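Local atomic coordinates of thiamine phosphate pyrophosphorylase (Pyrococcus furiosus, PDB entry 1XI3), a protein that probably condenses a thiazole phosphate with a pyrimidine pyrophosphate to make thiamine monophosphate, using magnesium. Residues A106-L118 and K127-P139. Residues are numbered along the deposited sequence; the frame is centred on the assembly and turned at random.
Sequences APNLIIGASVYSL and KGADYLGAGSVFP
One face of the Tyr-131 ring covers Gly-112 CA, set toward the rim, 3.5 Å from the centroid, a CH-pi contact, while CG2 of Ile-110 meets the ring edge at CD1 and Phe-74 packs against the ring edge-to-face. CG of Tyr-131 stands between its own backbone N and carbonyl carbon (chi1 71°), a torsion that lays the ring over Gly-112 of the adjacent strand; a CB on Gly-112 would clash with it. This is a worked example of the beta-alpha-beta crossover in a TIM barrel: the axes of the parallel strands 110-115 and 131-135, joined by helix 118-127, are inclined at -23°. An alanine in place of Tyr-131 would probably uncover Gly-112 CA and take from Tyr-18 OH the hydroxyl it bonds to. Ser-114, predicted to bind the pyrimidine substrate, points to this same face, its OG bonded to Gln-91 NE2. On the other face, Ala-113 CB meets Ala-129 CB at 3.9 Å, and the side chains of Val-115 and Leu-132 cross at about a right angle, a layer covered by Ala-121 and Ala-124 of helix 118-127. Ile-111 O accepts from both Asp-130 N and Tyr-131 N. Asp-130 also accepts: the anti lone pair of its OD1 takes Ile-111 N at 2.8 Å, almost straight at 174°, and a water donates to both OD1 and Leu-109 O.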
loop_
_atom_site.group_PDB
_atom_site.type_symbol
_atom_site.label_atom_id
_atom_site.label_comp_id
_atom_site.label_asym_id
_atom_site.label_seq_id
_atom_site.Cartn_x
_atom_site.Cartn_y
_atom_site.Cartn_z
ATOM N N ALA A 106 8.427 8.423 -5.353
ATOM C CA ALA A 106 8.197 9.369 -4.271
ATOM C C ALA A 106 9.479 10.129 -3.999
ATOM O O ALA A 106 10.092 9.990 -2.965
ATOM C CB ALA A 106 7.712 8.625 -3.042
ATOM N N PRO A 107 9.901 10.956 -4.979
ATOM C CA PRO A 107 11.207 11.572 -4.859
ATOM C C PRO A 107 11.409 12.575 -3.724
ATOM O O PRO A 107 12.557 12.923 -3.432
ATOM C CB PRO A 107 11.378 12.288 -6.219
ATOM C CG PRO A 107 10.033 12.411 -6.780
ATOM C CD PRO A 107 9.236 11.266 -6.254
ATOM N N ASN A 108 10.335 13.071 -3.141
ATOM C CA ASN A 108 10.457 14.028 -2.026
ATOM C C ASN A 108 10.412 13.416 -0.625
ATOM O O ASN A 108 10.636 14.134 0.348
ATOM C CB ASN A 108 9.402 15.116 -2.153
ATOM C CG ASN A 108 9.566 15.921 -3.416
ATOM O OD1 ASN A 108 10.646 15.996 -3.965
ATOM N ND2 ASN A 108 8.483 16.517 -3.879
ATOM N N LEU A 109 10.144 12.109 -0.504
ATOM C CA LEU A 109 10.105 11.461 0.786
ATOM C C LEU A 109 11.494 11.164 1.318
ATOM O O LEU A 109 12.406 10.770 0.562
ATOM C CB LEU A 109 9.304 10.120 0.712
ATOM C CG LEU A 109 7.828 10.206 0.501
ATOM C CD1 LEU A 109 7.251 8.796 0.452
ATOM C CD2 LEU A 109 7.095 11.055 1.519
ATOM N N ILE A 110 11.654 11.336 2.616
ATOM C CA ILE A 110 12.825 10.854 3.325
ATOM C C ILE A 110 12.676 9.350 3.430
ATOM O O ILE A 110 11.630 8.859 3.798
ATOM C CB ILE A 110 12.885 11.458 4.724
ATOM C CG1 ILE A 110 13.012 12.984 4.638
ATOM C CG2 ILE A 110 14.013 10.851 5.520
ATOM C CD1 ILE A 110 12.819 13.692 5.907
ATOM N N ILE A 111 13.747 8.636 3.117
ATOM C CA ILE A 111 13.761 7.184 3.155
ATOM C C ILE A 111 14.569 6.675 4.352
ATOM O O ILE A 111 15.777 6.904 4.459
ATOM C CB ILE A 111 14.382 6.600 1.887
ATOM C CG1 ILE A 111 13.665 7.104 0.618
ATOM C CG2 ILE A 111 14.410 5.050 1.967
ATOM C CD1 ILE A 111 12.234 6.816 0.460
ATOM N N GLY A 112 13.899 5.969 5.242
ATOM C CA GLY A 112 14.572 5.233 6.270
ATOM C C GLY A 112 14.648 3.786 5.832
ATOM O O GLY A 112 13.684 3.268 5.273
ATOM N N ALA A 113 15.769 3.138 6.135
ATOM C CA ALA A 113 15.963 1.724 5.841
ATOM C C ALA A 113 16.136 0.902 7.110
ATOM O O ALA A 113 17.019 1.207 7.933
ATOM C CB ALA A 113 17.174 1.572 4.931
ATOM N N SER A 114 15.351 -0.175 7.248
ATOM C CA SER A 114 15.451 -1.100 8.370
ATOM C C SER A 114 16.535 -2.111 8.017
ATOM O O SER A 114 16.419 -2.801 6.992
ATOM C CB SER A 114 14.135 -1.826 8.639
ATOM O OG SER A 114 13.107 -0.946 9.085
ATOM N N VAL A 115 17.583 -2.156 8.814
ATOM C CA VAL A 115 18.781 -2.973 8.491
ATOM C C VAL A 115 19.147 -3.811 9.700
ATOM O O VAL A 115 19.042 -3.367 10.837
ATOM C CB VAL A 115 19.957 -2.129 8.031
ATOM C CG1 VAL A 115 19.571 -1.328 6.763
ATOM C CG2 VAL A 115 20.475 -1.228 9.138
ATOM N N TYR A 116 19.613 -5.035 9.438
ATOM C CA TYR A 116 19.834 -6.032 10.492
ATOM C C TYR A 116 21.248 -6.661 10.421
ATOM O O TYR A 116 21.522 -7.745 11.056
ATOM C CB TYR A 116 18.787 -7.121 10.373
ATOM C CG TYR A 116 17.341 -6.629 10.468
ATOM C CD1 TYR A 116 16.673 -6.617 11.693
ATOM C CD2 TYR A 116 16.669 -6.158 9.341
ATOM C CE1 TYR A 116 15.385 -6.168 11.797
ATOM C CE2 TYR A 116 15.351 -5.704 9.437
ATOM C CZ TYR A 116 14.728 -5.708 10.677
ATOM O OH TYR A 116 13.416 -5.270 10.831
ATOM N N SER A 117 22.137 -5.964 9.715
ATOM C CA SER A 117 23.549 -6.385 9.521
ATOM C C SER A 117 24.332 -5.260 8.948
ATOM O O SER A 117 23.769 -4.346 8.310
ATOM C CB SER A 117 23.623 -7.593 8.567
ATOM O OG SER A 117 23.312 -7.240 7.228
ATOM N N LEU A 118 25.652 -5.341 9.078
ATOM C CA LEU A 118 26.541 -4.406 8.427
ATOM C C LEU A 118 26.356 -4.349 6.901
ATOM O O LEU A 118 26.288 -3.261 6.320
ATOM C CB LEU A 118 28.001 -4.762 8.774
ATOM C CG LEU A 118 29.063 -3.874 8.186
ATOM C CD1 LEU A 118 28.854 -2.405 8.587
ATOM C CD2 LEU A 118 30.441 -4.380 8.625
ATOM N N LYS A 127 22.249 2.596 -1.797
ATOM C CA LYS A 127 21.023 2.772 -2.571
ATOM C C LYS A 127 20.374 4.146 -2.369
ATOM O O LYS A 127 19.430 4.511 -3.090
ATOM C CB LYS A 127 20.044 1.662 -2.243
ATOM C CG LYS A 127 20.514 0.289 -2.638
ATOM C CD LYS A 127 19.843 -0.253 -3.899
ATOM C CE LYS A 127 19.039 -1.535 -3.614
ATOM N NZ LYS A 127 19.848 -2.580 -2.862
ATOM N N GLY A 128 20.855 4.882 -1.369
ATOM C CA GLY A 128 20.428 6.261 -1.101
ATOM C C GLY A 128 19.471 6.473 0.066
ATOM O O GLY A 128 18.768 7.493 0.108
ATOM N N ALA A 129 19.429 5.543 1.024
ATOM C CA ALA A 129 18.671 5.747 2.243
ATOM C C ALA A 129 19.132 7.040 2.889
ATOM O O ALA A 129 20.328 7.372 2.859
ATOM C CB ALA A 129 18.857 4.603 3.194
ATOM N N ASP A 130 18.184 7.767 3.485
ATOM C CA ASP A 130 18.518 8.972 4.238
ATOM C C ASP A 130 18.916 8.711 5.678
ATOM O O ASP A 130 19.716 9.453 6.241
ATOM C CB ASP A 130 17.323 9.939 4.183
ATOM C CG ASP A 130 17.055 10.406 2.780
ATOM O OD1 ASP A 130 16.004 10.096 2.204
ATOM O OD2 ASP A 130 17.950 11.086 2.221
ATOM N N TYR A 131 18.352 7.669 6.285
ATOM C CA TYR A 131 18.791 7.215 7.594
ATOM C C TYR A 131 18.550 5.739 7.704
ATOM O O TYR A 131 17.875 5.138 6.868
ATOM C CB TYR A 131 18.092 7.975 8.759
ATOM C CG TYR A 131 16.627 7.630 8.927
ATOM C CD1 TYR A 131 15.627 8.268 8.158
ATOM C CD2 TYR A 131 16.225 6.641 9.812
ATOM C CE1 TYR A 131 14.274 7.926 8.299
ATOM C CE2 TYR A 131 14.880 6.295 9.950
ATOM C CZ TYR A 131 13.910 6.925 9.180
ATOM O OH TYR A 131 12.596 6.528 9.327
ATOM N N LEU A 132 19.153 5.166 8.736
ATOM C CA LEU A 132 19.029 3.741 9.011
ATOM C C LEU A 132 18.324 3.541 10.319
ATOM O O LEU A 132 18.589 4.237 11.309
ATOM C CB LEU A 132 20.410 3.058 9.142
ATOM C CG LEU A 132 21.328 3.203 7.946
ATOM C CD1 LEU A 132 22.614 2.408 8.203
ATOM C CD2 LEU A 132 20.661 2.716 6.696
ATOM N N GLY A 133 17.439 2.541 10.334
ATOM C CA GLY A 133 16.943 1.939 11.565
ATOM C C GLY A 133 17.731 0.643 11.771
ATOM O O GLY A 133 17.414 -0.346 11.155
ATOM N N ALA A 134 18.723 0.685 12.655
ATOM C CA ALA A 134 19.647 -0.475 12.865
ATOM C C ALA A 134 19.230 -1.241 14.084
ATOM O O ALA A 134 19.164 -0.699 15.190
ATOM C CB ALA A 134 21.082 0.002 12.995
ATOM N N GLY A 135 18.881 -2.527 13.909
ATOM C CA GLY A 135 18.478 -3.346 15.020
ATOM C C GLY A 135 18.414 -4.821 14.623
ATOM O O GLY A 135 18.853 -5.169 13.558
ATOM N N SER A 136 17.832 -5.665 15.454
ATOM C CA SER A 136 17.346 -5.343 16.772
ATOM C C SER A 136 18.528 -5.307 17.733
ATOM O O SER A 136 19.351 -6.219 17.751
ATOM C CB SER A 136 16.348 -6.397 17.229
ATOM O OG SER A 136 15.686 -5.969 18.397
ATOM N N VAL A 137 18.649 -4.237 18.511
ATOM C CA VAL A 137 19.795 -4.173 19.443
ATOM C C VAL A 137 19.713 -5.351 20.460
ATOM O O VAL A 137 20.715 -6.084 20.698
ATOM C CB VAL A 137 19.860 -2.843 20.183
ATOM C CG1 VAL A 137 21.085 -2.782 21.083
ATOM C CG2 VAL A 137 19.911 -1.697 19.192
ATOM N N PHE A 138 18.528 -5.490 21.035
ATOM C CA PHE A 138 18.215 -6.547 21.990
ATOM C C PHE A 138 16.971 -7.307 21.499
ATOM O O PHE A 138 16.234 -6.832 20.634
ATOM C CB PHE A 138 17.938 -5.950 23.362
ATOM C CG PHE A 138 18.982 -4.994 23.851
ATOM C CD1 PHE A 138 18.729 -3.630 23.885
ATOM C CD2 PHE A 138 20.208 -5.458 24.320
ATOM C CE1 PHE A 138 19.677 -2.743 24.374
ATOM C CE2 PHE A 138 21.169 -4.564 24.780
ATOM C CZ PHE A 138 20.900 -3.218 24.805
ATOM N N PRO A 139 16.728 -8.512 22.034
ATOM C CA PRO A 139 15.530 -9.255 21.607
ATOM C C PRO A 139 14.213 -8.485 21.805
ATOM O O PRO A 139 14.059 -7.778 22.812
ATOM C CB PRO A 139 15.563 -10.509 22.505
ATOM C CG PRO A 139 16.988 -10.659 22.892
ATOM C CD PRO A 139 17.501 -9.252 23.046
HETATM O O HOH W 1 14.809 11.804 0.263
#